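Local coordinates for AlkZ (Streptomyces sahachiroi, PDB 5UUJ), which belongs to the AlkZ-like DNA glycosylase family, within the helix-turn-helix clan, and has a largely helical fold completed by a small mixed beta-sheet, at residues Val300-Val310 with Asp324-Glu332; Tyr219-Trp230 with Gln289-Asp298. All coordinates share one frame; numbering follows the deposited sequence.

Contact 1 of 2, residues Val300-Val310 with Asp324-Glu332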
loop_
_atom_site.group_PDB
_atom_site.type_symbol
_atom_site.label_atom_id
_atom_site.label_comp_id
_atom_site.label_asym_id
_atom_site.label_seq_id
_atom_site.Cartn_x
_atom_site.Cartn_y
_atom_site.Cartn_z
ATOM N N VAL A 300 19.217 -4.448 -2.207
ATOM C CA VAL A 300 19.970 -3.214 -2.441
ATOM C C VAL A 300 19.505 -2.117 -1.488
ATOM O O VAL A 300 20.235 -1.163 -1.234
ATOM C CB VAL A 300 19.846 -2.706 -3.899
ATOM C CG1 VAL A 300 20.294 -3.781 -4.882
ATOM C CG2 VAL A 300 18.428 -2.235 -4.205
ATOM N N VAL A 301 18.293 -2.262 -0.961
ATOM C CA VAL A 301 17.742 -1.306 -0.002
ATOM C C VAL A 301 17.981 -1.772 1.431
ATOM O O VAL A 301 18.340 -0.977 2.303
ATOM C CB VAL A 301 16.232 -1.101 -0.223
ATOM C CG1 VAL A 301 15.633 -0.195 0.860
ATOM C CG2 VAL A 301 15.982 -0.523 -1.606
ATOM N N LEU A 302 17.773 -3.066 1.661
ATOM C CA LEU A 302 17.863 -3.649 2.995
ATOM C C LEU A 302 18.699 -4.923 2.966
ATOM O O LEU A 302 18.309 -5.918 2.357
ATOM C CB LEU A 302 16.464 -3.941 3.540
ATOM C CG LEU A 302 16.372 -4.732 4.851
ATOM C CD1 LEU A 302 17.112 -4.028 5.981
ATOM C CD2 LEU A 302 14.916 -4.955 5.227
ATOM N N ALA A 303 19.850 -4.881 3.626
ATOM C CA ALA A 303 20.758 -6.023 3.667
ATOM C C ALA A 303 20.059 -7.259 4.242
ATOM O O ALA A 303 19.332 -7.156 5.230
ATOM C CB ALA A 303 21.992 -5.680 4.486
ATOM N N PRO A 304 20.275 -8.433 3.622
ATOM C CA PRO A 304 19.548 -9.635 4.050
ATOM C C PRO A 304 19.804 -10.014 5.506
ATOM O O PRO A 304 18.898 -10.524 6.164
ATOM C CB PRO A 304 20.072 -10.723 3.103
ATOM C CG PRO A 304 21.375 -10.213 2.603
ATOM C CD PRO A 304 21.228 -8.726 2.537
ATOM N N GLU A 305 21.009 -9.761 6.005
ATOM C CA GLU A 305 21.345 -10.138 7.374
ATOM C C GLU A 305 20.653 -9.235 8.398
ATOM O O GLU A 305 20.598 -9.564 9.582
ATOM C CB GLU A 305 22.863 -10.113 7.592
ATOM C CG GLU A 305 23.516 -8.731 7.552
ATOM C CD GLU A 305 23.958 -8.317 6.158
ATOM O OE1 GLU A 305 23.407 -8.844 5.165
ATOM O OE2 GLU A 305 24.867 -7.463 6.059
ATOM N N HIS A 306 20.129 -8.101 7.939
ATOM C CA HIS A 306 19.449 -7.151 8.818
ATOM C C HIS A 306 17.935 -7.152 8.612
ATOM O O HIS A 306 17.223 -6.347 9.214
ATOM C CB HIS A 306 19.990 -5.739 8.590
ATOM C CG HIS A 306 21.427 -5.571 8.973
ATOM N ND1 HIS A 306 21.997 -6.241 10.035
ATOM C CD2 HIS A 306 22.411 -4.813 8.435
ATOM C CE1 HIS A 306 23.269 -5.902 10.135
ATOM N NE2 HIS A 306 23.546 -5.035 9.175
ATOM N N ARG A 307 17.446 -8.053 7.768
ATOM C CA ARG A 307 16.039 -8.052 7.383
ATOM C C ARG A 307 15.115 -8.390 8.556
ATOM O O ARG A 307 14.036 -7.811 8.691
ATOM C CB ARG A 307 15.808 -9.039 6.236
ATOM C CG ARG A 307 14.434 -8.928 5.599
ATOM C CD ARG A 307 14.242 -9.930 4.471
ATOM N NE ARG A 307 12.827 -10.085 4.133
ATOM C CZ ARG A 307 12.005 -10.966 4.703
ATOM N NH1 ARG A 307 12.446 -11.792 5.648
ATOM N NH2 ARG A 307 10.734 -11.025 4.326
ATOM N N SER A 308 15.543 -9.318 9.403
ATOM C CA SER A 308 14.723 -9.776 10.519
ATOM C C SER A 308 14.502 -8.677 11.557
ATOM O O SER A 308 13.570 -8.751 12.354
ATOM C CB SER A 308 15.362 -10.995 11.186
ATOM O OG SER A 308 16.617 -10.663 11.751
ATOM N N ALA A 309 15.357 -7.658 11.546
ATOM C CA ALA A 309 15.201 -6.526 12.456
ATOM C C ALA A 309 14.087 -5.588 11.985
ATOM O O ALA A 309 13.507 -4.852 12.783
ATOM C CB ALA A 309 16.506 -5.768 12.582
ATOM N N VAL A 310 13.793 -5.626 10.689
ATOM C CA VAL A 310 12.764 -4.774 10.101
ATOM C C VAL A 310 11.448 -5.531 9.940
ATOM O O VAL A 310 10.412 -5.104 10.451
ATOM C CB VAL A 310 13.205 -4.231 8.726
ATOM C CG1 VAL A 310 12.132 -3.323 8.132
ATOM C CG2 VAL A 310 14.521 -3.474 8.849
ATOM N N ASP A 324 20.912 7.797 2.672
ATOM C CA ASP A 324 21.298 7.735 1.266
ATOM C C ASP A 324 20.424 6.744 0.495
ATOM O O ASP A 324 20.884 6.121 -0.459
ATOM C CB ASP A 324 22.778 7.355 1.121
ATOM C CG ASP A 324 23.708 8.310 1.862
ATOM O OD1 ASP A 324 23.273 9.430 2.202
ATOM O OD2 ASP A 324 24.877 7.940 2.104
ATOM N N GLY A 325 19.172 6.598 0.924
ATOM C CA GLY A 325 18.211 5.751 0.237
ATOM C C GLY A 325 18.122 4.321 0.754
ATOM O O GLY A 325 17.197 3.594 0.398
ATOM N N ARG A 326 19.082 3.919 1.584
ATOM C CA ARG A 326 19.136 2.556 2.111
ATOM C C ARG A 326 18.699 2.497 3.571
ATOM O O ARG A 326 18.964 3.418 4.339
ATOM C CB ARG A 326 20.552 1.987 1.982
ATOM C CG ARG A 326 21.020 1.798 0.553
ATOM C CD ARG A 326 22.417 1.192 0.491
ATOM N NE ARG A 326 22.462 -0.165 1.038
ATOM C CZ ARG A 326 22.876 -0.484 2.264
ATOM N NH1 ARG A 326 23.306 0.448 3.109
ATOM N NH2 ARG A 326 22.868 -1.753 2.647
ATOM N N VAL A 327 18.043 1.403 3.952
ATOM C CA VAL A 327 17.662 1.182 5.345
ATOM C C VAL A 327 18.906 0.826 6.155
ATOM O O VAL A 327 19.604 -0.132 5.832
ATOM C CB VAL A 327 16.606 0.062 5.477
ATOM C CG1 VAL A 327 16.279 -0.222 6.947
ATOM C CG2 VAL A 327 15.346 0.438 4.721
ATOM N N VAL A 328 19.184 1.611 7.195
ATOM C CA VAL A 328 20.390 1.427 8.002
ATOM C C VAL A 328 20.076 1.253 9.486
ATOM O O VAL A 328 20.984 1.240 10.324
ATOM C CB VAL A 328 21.358 2.620 7.841
ATOM C CG1 VAL A 328 21.924 2.663 6.432
ATOM C CG2 VAL A 328 20.662 3.929 8.182
ATOM N N GLY A 329 18.794 1.117 9.808
ATOM C CA GLY A 329 18.373 0.918 11.181
ATOM C C GLY A 329 16.869 1.029 11.352
ATOM O O GLY A 329 16.139 1.233 10.382
ATOM N N VAL A 330 16.414 0.884 12.593
ATOM C CA VAL A 330 15.005 1.046 12.938
ATOM C C VAL A 330 14.861 2.055 14.069
ATOM O O VAL A 330 15.848 2.437 14.701
ATOM C CB VAL A 330 14.359 -0.285 13.374
ATOM C CG1 VAL A 330 14.393 -1.300 12.237
ATOM C CG2 VAL A 330 15.052 -0.837 14.622
ATOM N N TRP A 331 13.629 2.478 14.328
ATOM C CA TRP A 331 13.361 3.379 15.435
ATOM C C TRP A 331 11.977 3.144 16.015
ATOM O O TRP A 331 11.138 2.466 15.418
ATOM C CB TRP A 331 13.515 4.842 15.002
ATOM C CG TRP A 331 12.595 5.299 13.896
ATOM C CD1 TRP A 331 12.789 5.148 12.550
ATOM C CD2 TRP A 331 11.357 6.010 14.043
ATOM N NE1 TRP A 331 11.744 5.711 11.854
ATOM C CE2 TRP A 331 10.854 6.249 12.745
ATOM C CE3 TRP A 331 10.624 6.466 15.144
ATOM C CZ2 TRP A 331 9.653 6.919 12.520
ATOM C CZ3 TRP A 331 9.430 7.133 14.918
ATOM C CH2 TRP A 331 8.957 7.351 13.616
ATOM N N GLU A 332 11.758 3.718 17.189
ATOM C CA GLU A 332 10.557 3.473 17.965
ATOM C C GLU A 332 10.362 4.624 18.939
ATOM O O GLU A 332 11.332 5.148 19.479
ATOM C CB GLU A 332 10.679 2.141 18.708
ATOM C CG GLU A 332 9.492 1.762 19.574
ATOM C CD GLU A 332 9.749 0.487 20.361
ATOM O OE1 GLU A 332 10.786 -0.162 20.107
ATOM O OE2 GLU A 332 8.925 0.142 21.235
HETATM O O HOH W 1 20.785 -2.572 4.826
#

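Contact 2 of 2, residues Tyr219-Trp230 with Gln289-Asp298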
loop_
_atom_site.group_PDB
_atom_site.type_symbol
_atom_site.label_atom_id
_atom_site.label_comp_id
_atom_site.label_asym_id
_atom_site.label_seq_id
_atom_site.Cartn_x
_atom_site.Cartn_y
_atom_site.Cartn_z
ATOM N N TYR A 219 7.912 3.701 -7.743
ATOM C CA TYR A 219 8.871 2.694 -7.293
ATOM C C TYR A 219 9.750 2.145 -8.415
ATOM O O TYR A 219 10.440 1.138 -8.234
ATOM C CB TYR A 219 8.126 1.539 -6.618
ATOM C CG TYR A 219 7.072 1.997 -5.640
ATOM C CD1 TYR A 219 7.420 2.649 -4.462
ATOM C CD2 TYR A 219 5.726 1.783 -5.897
ATOM C CE1 TYR A 219 6.456 3.075 -3.570
ATOM C CE2 TYR A 219 4.756 2.201 -5.008
ATOM C CZ TYR A 219 5.125 2.846 -3.849
ATOM O OH TYR A 219 4.153 3.265 -2.973
ATOM N N GLY A 220 9.722 2.801 -9.571
ATOM C CA GLY A 220 10.581 2.418 -10.675
ATOM C C GLY A 220 12.023 2.819 -10.411
ATOM O O GLY A 220 12.288 3.586 -9.488
ATOM N N PRO A 221 12.970 2.278 -11.195
ATOM C CA PRO A 221 12.748 1.199 -12.165
ATOM C C PRO A 221 12.493 -0.121 -11.444
ATOM O O PRO A 221 12.903 -0.258 -10.292
ATOM C CB PRO A 221 14.060 1.150 -12.962
ATOM C CG PRO A 221 14.782 2.430 -12.635
ATOM C CD PRO A 221 14.350 2.788 -11.253
ATOM N N ALA A 222 11.824 -1.067 -12.098
ATOM C CA ALA A 222 11.509 -2.340 -11.463
ATOM C C ALA A 222 11.335 -3.449 -12.489
ATOM O O ALA A 222 11.081 -3.190 -13.665
ATOM C CB ALA A 222 10.254 -2.206 -10.618
ATOM N N THR A 223 11.480 -4.686 -12.029
ATOM C CA THR A 223 11.266 -5.855 -12.872
ATOM C C THR A 223 9.811 -6.292 -12.807
ATOM O O THR A 223 9.045 -5.829 -11.956
ATOM C CB THR A 223 12.150 -7.038 -12.444
ATOM O OG1 THR A 223 11.739 -7.495 -11.148
ATOM C CG2 THR A 223 13.619 -6.637 -12.405
ATOM N N ILE A 224 9.441 -7.193 -13.707
ATOM C CA ILE A 224 8.114 -7.787 -13.698
ATOM C C ILE A 224 7.884 -8.548 -12.397
ATOM O O ILE A 224 6.802 -8.475 -11.814
ATOM C CB ILE A 224 7.922 -8.730 -14.901
ATOM C CG1 ILE A 224 7.856 -7.902 -16.185
ATOM C CG2 ILE A 224 6.654 -9.584 -14.743
ATOM C CD1 ILE A 224 7.829 -8.719 -17.454
ATOM N N GLU A 225 8.904 -9.272 -11.947
ATOM C CA GLU A 225 8.810 -10.059 -10.722
ATOM C C GLU A 225 8.533 -9.171 -9.515
ATOM O O GLU A 225 7.691 -9.487 -8.673
ATOM C CB GLU A 225 10.099 -10.855 -10.496
ATOM C CG GLU A 225 10.111 -11.662 -9.204
ATOM C CD GLU A 225 11.331 -12.555 -9.075
ATOM O OE1 GLU A 225 12.218 -12.494 -9.954
ATOM O OE2 GLU A 225 11.403 -13.322 -8.090
ATOM N N THR A 226 9.254 -8.061 -9.442
ATOM C CA THR A 226 9.113 -7.114 -8.345
ATOM C C THR A 226 7.715 -6.505 -8.338
ATOM O O THR A 226 7.118 -6.317 -7.277
ATOM C CB THR A 226 10.171 -6.003 -8.445
ATOM O OG1 THR A 226 11.473 -6.578 -8.271
ATOM C CG2 THR A 226 9.950 -4.929 -7.390
ATOM N N PHE A 227 7.194 -6.209 -9.524
ATOM C CA PHE A 227 5.859 -5.643 -9.648
ATOM C C PHE A 227 4.792 -6.589 -9.103
ATOM O O PHE A 227 3.935 -6.183 -8.316
ATOM C CB PHE A 227 5.551 -5.306 -11.105
ATOM C CG PHE A 227 4.103 -4.999 -11.357
ATOM C CD1 PHE A 227 3.575 -3.766 -11.018
ATOM C CD2 PHE A 227 3.269 -5.947 -11.923
ATOM C CE1 PHE A 227 2.243 -3.481 -11.243
ATOM C CE2 PHE A 227 1.934 -5.667 -12.153
ATOM C CZ PHE A 227 1.423 -4.431 -11.812
ATOM N N ASP A 228 4.850 -7.852 -9.517
ATOM C CA ASP A 228 3.819 -8.814 -9.151
ATOM C C ASP A 228 3.993 -9.269 -7.702
ATOM O O ASP A 228 3.043 -9.740 -7.079
ATOM C CB ASP A 228 3.842 -10.016 -10.102
ATOM C CG ASP A 228 2.566 -10.848 -10.034
ATOM O OD1 ASP A 228 1.480 -10.271 -9.812
ATOM O OD2 ASP A 228 2.646 -12.079 -10.216
ATOM N N ARG A 229 5.201 -9.121 -7.164
ATOM C CA ARG A 229 5.424 -9.379 -5.745
ATOM C C ARG A 229 4.681 -8.341 -4.908
ATOM O O ARG A 229 4.003 -8.677 -3.936
ATOM C CB ARG A 229 6.913 -9.358 -5.396
ATOM C CG ARG A 229 7.169 -9.610 -3.911
ATOM C CD ARG A 229 8.619 -9.915 -3.614
ATOM N NE ARG A 229 9.460 -8.726 -3.742
ATOM C CZ ARG A 229 10.602 -8.668 -4.424
ATOM N NH1 ARG A 229 11.071 -9.733 -5.066
ATOM N NH2 ARG A 229 11.282 -7.529 -4.467
ATOM N N TRP A 230 4.821 -7.077 -5.291
ATOM C CA TRP A 230 4.081 -5.992 -4.657
ATOM C C TRP A 230 2.576 -6.180 -4.837
ATOM O O TRP A 230 1.807 -6.034 -3.889
ATOM C CB TRP A 230 4.516 -4.644 -5.236
ATOM C CG TRP A 230 3.563 -3.532 -4.952
ATOM C CD1 TRP A 230 3.469 -2.804 -3.801
ATOM C CD2 TRP A 230 2.566 -3.009 -5.840
ATOM N NE1 TRP A 230 2.472 -1.865 -3.916
ATOM C CE2 TRP A 230 1.904 -1.968 -5.157
ATOM C CE3 TRP A 230 2.169 -3.319 -7.145
ATOM C CZ2 TRP A 230 0.867 -1.239 -5.732
ATOM C CZ3 TRP A 230 1.139 -2.592 -7.716
ATOM C CH2 TRP A 230 0.500 -1.563 -7.009
ATOM N N GLN A 289 5.435 2.792 2.471
ATOM C CA GLN A 289 5.422 2.452 1.057
ATOM C C GLN A 289 6.799 2.531 0.402
ATOM O O GLN A 289 7.045 1.847 -0.591
ATOM C CB GLN A 289 4.447 3.367 0.313
ATOM C CG GLN A 289 2.980 3.067 0.586
ATOM C CD GLN A 289 2.565 1.681 0.114
ATOM O OE1 GLN A 289 2.425 1.436 -1.084
ATOM N NE2 GLN A 289 2.370 0.769 1.058
ATOM N N TYR A 290 7.694 3.357 0.938
ATOM C CA TYR A 290 9.049 3.430 0.395
ATOM C C TYR A 290 9.691 2.046 0.438
ATOM O O TYR A 290 10.465 1.675 -0.447
ATOM C CB TYR A 290 9.916 4.435 1.160
ATOM C CG TYR A 290 11.320 4.511 0.610
ATOM C CD1 TYR A 290 11.602 5.259 -0.528
ATOM C CD2 TYR A 290 12.361 3.810 1.205
ATOM C CE1 TYR A 290 12.883 5.314 -1.049
ATOM C CE2 TYR A 290 13.641 3.861 0.694
ATOM C CZ TYR A 290 13.898 4.616 -0.433
ATOM O OH TYR A 290 15.173 4.671 -0.948
ATOM N N LEU A 291 9.345 1.289 1.473
ATOM C CA LEU A 291 9.828 -0.074 1.649
ATOM C C LEU A 291 8.977 -1.086 0.896
ATOM O O LEU A 291 9.501 -1.962 0.205
ATOM C CB LEU A 291 9.839 -0.440 3.134
ATOM C CG LEU A 291 11.182 -0.677 3.820
ATOM C CD1 LEU A 291 10.936 -1.070 5.264
ATOM C CD2 LEU A 291 11.998 -1.747 3.112
ATOM N N LEU A 292 7.661 -0.972 1.046
ATOM C CA LEU A 292 6.746 -1.996 0.555
ATOM C C LEU A 292 6.598 -1.977 -0.962
ATOM O O LEU A 292 6.216 -2.983 -1.561
ATOM C CB LEU A 292 5.369 -1.838 1.205
ATOM C CG LEU A 292 5.301 -2.012 2.726
ATOM C CD1 LEU A 292 3.848 -1.987 3.178
ATOM C CD2 LEU A 292 5.985 -3.294 3.186
ATOM N N GLY A 293 6.901 -0.842 -1.580
ATOM C CA GLY A 293 6.859 -0.745 -3.027
ATOM C C GLY A 293 7.810 -1.749 -3.656
ATOM O O GLY A 293 7.373 -2.709 -4.288
ATOM N N PRO A 294 9.122 -1.536 -3.480
ATOM C CA PRO A 294 10.117 -2.489 -3.988
ATOM C C PRO A 294 10.109 -3.809 -3.223
ATOM O O PRO A 294 10.581 -4.820 -3.743
ATOM C CB PRO A 294 11.452 -1.756 -3.787
ATOM C CG PRO A 294 11.096 -0.326 -3.573
ATOM C CD PRO A 294 9.757 -0.337 -2.909
ATOM N N GLY A 295 9.584 -3.783 -2.000
ATOM C CA GLY A 295 9.535 -4.960 -1.152
ATOM C C GLY A 295 10.691 -5.008 -0.168
ATOM O O GLY A 295 11.817 -4.633 -0.501
ATOM N N THR A 296 10.414 -5.473 1.046
ATOM C CA THR A 296 11.445 -5.610 2.072
ATOM C C THR A 296 12.515 -6.617 1.661
ATOM O O THR A 296 13.609 -6.631 2.225
ATOM C CB THR A 296 10.847 -6.056 3.420
ATOM O OG1 THR A 296 10.194 -7.323 3.261
ATOM C CG2 THR A 296 9.852 -5.029 3.932
ATOM N N LYS A 297 12.195 -7.450 0.673
ATOM C CA LYS A 297 13.114 -8.474 0.184
ATOM C C LYS A 297 14.253 -7.892 -0.654
ATOM O O LYS A 297 15.277 -8.546 -0.843
ATOM C CB LYS A 297 12.358 -9.510 -0.657
ATOM C CG LYS A 297 12.342 -10.920 -0.092
ATOM C CD LYS A 297 11.024 -11.226 0.608
ATOM C CE LYS A 297 10.992 -12.637 1.189
ATOM N NZ LYS A 297 12.116 -13.502 0.716
ATOM N N ASP A 298 14.075 -6.678 -1.173
ATOM C CA ASP A 298 15.072 -6.092 -2.072
ATOM C C ASP A 298 16.374 -5.780 -1.333
ATOM O O ASP A 298 16.429 -4.885 -0.486
ATOM C CB ASP A 298 14.531 -4.826 -2.739
ATOM C CG ASP A 298 15.276 -4.483 -4.019
ATOM O OD1 ASP A 298 16.450 -4.883 -4.148
ATOM O OD2 ASP A 298 14.683 -3.827 -4.898
HETATM O O HOH W 2 12.506 -4.824 -5.721
HETATM O O HOH W 3 8.106 -6.135 -4.767
#

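Contact 1 of 2, residues Val300-Val310 with Asp324-Glu332
The guanidinium of Arg326 has the carbonyl O of Val301 over one face, while the carbonyl O of Val300 and CB of Ala303 lie at its edge, near the plane. Arg326 opens the strand 326-334, the central strand of the mixed five-stranded sheet, and the loop that starts at Val300, with the short, weakly bonded helix 307-310 after it, packs along that strand from Arg326 to Val330. The Arg326 side chain bends at chi3 (65°), which brings NE back to Val300 O at 3.3 Å in a weak hydrogen bond (133° at the hydrogen). One residue on, Val327 N gives a firmer bond of 2.9 Å to Val301 O.

Val327 also carries the apolar part. With CG1 anti to its backbone N (chi1 176°), its two methyls part: CG2 meets Val301 CG1 at 3.9 Å, whereas CG1 meets Leu302 CD1 at 4.0 Å and, a little farther off, CG2 of Val310. That same Val310 methyl leans on CG1 of Val330, and Val320 of the adjacent strand 320-323 touches both Val310 and Val327. A water closes the contact, accepting from Ala303 N at 2.8 Å and donating to Val327 O at 2.9 Å.

Contact 2 of 2, residues Tyr219-Trp230 with Gln289-Asp298
The backbones come nearest where Tyr219 passes Gly293, their CA atoms 5.8 Å apart, just beyond the short helix 289-292. The contact packs the connection between helices 204-219 and 224-232, and the first turns of the latter, against the end of helix 289-292 and the type I beta turn Gly295-Asp298. Gly293 lays its CA over the face of the Tyr219 ring, 3.7 Å from the centroid and 9° off the normal, a CH-pi contact. Having no side chain, Gly293 lets its CA settle directly on the ring, and the two backbones come close. Pro294 CD touches CD1 of the same ring, and the phenol OH is hydrogen-bonded to Leu37 O.

On the helix side, Trp230 turns its edge to the second segment: CD1 lies 3.5 Å from Leu292 O, near the ring plane, and CB rests against Gly293 O, an oxygen that also receives the hydroxyl of Tyr215.

Pro294 O is the polar centre. Arg229 extends with CG anti to its backbone N (chi1 179°) and then bends at chi3, which carries NH2 to where it donates a hydrogen bond of 2.9 Å to this oxygen (155° at the hydrogen), almost in the guanidinium plane, while CB of Lys297 covers one face of the group. Two waters donate to the same carbonyl, one of them weakly. The weaker donor also reaches Thr226 O. The other, 2.8 Å from Pro294 O, accepts from Thr226 OG1; its bond to OD2 of Asp298 is short and therefore doubtful, but OD1 of that aspartate forms a salt bridge with Arg260 NH2.

How the contacts relate
Contacts 1 and 2 illustrate how one continuous run of chain can serve two neighbouring interfaces: residues 289-298 pack on 219-230, and 300-310, after a single intervening residue, pack on the strand 326-334. Their centres are about 15 Å apart, yet they touch directly. Tyr290 OH lies 2.7 Å from Gly325 O, a probable hydrogen bond. Val310 CG1 meets Leu291 CD1 at 3.8 Å, and Leu302 CD2 comes to 3.7 Å from Thr296 O. Helix 9-19 borders both, with Phe13 against Val301 and Arg326 in contact 1 and against Tyr290 in contact 2. Contact 2 is the more central, its centre about 11 Å from that of the chain, against about 19 Å for contact 1.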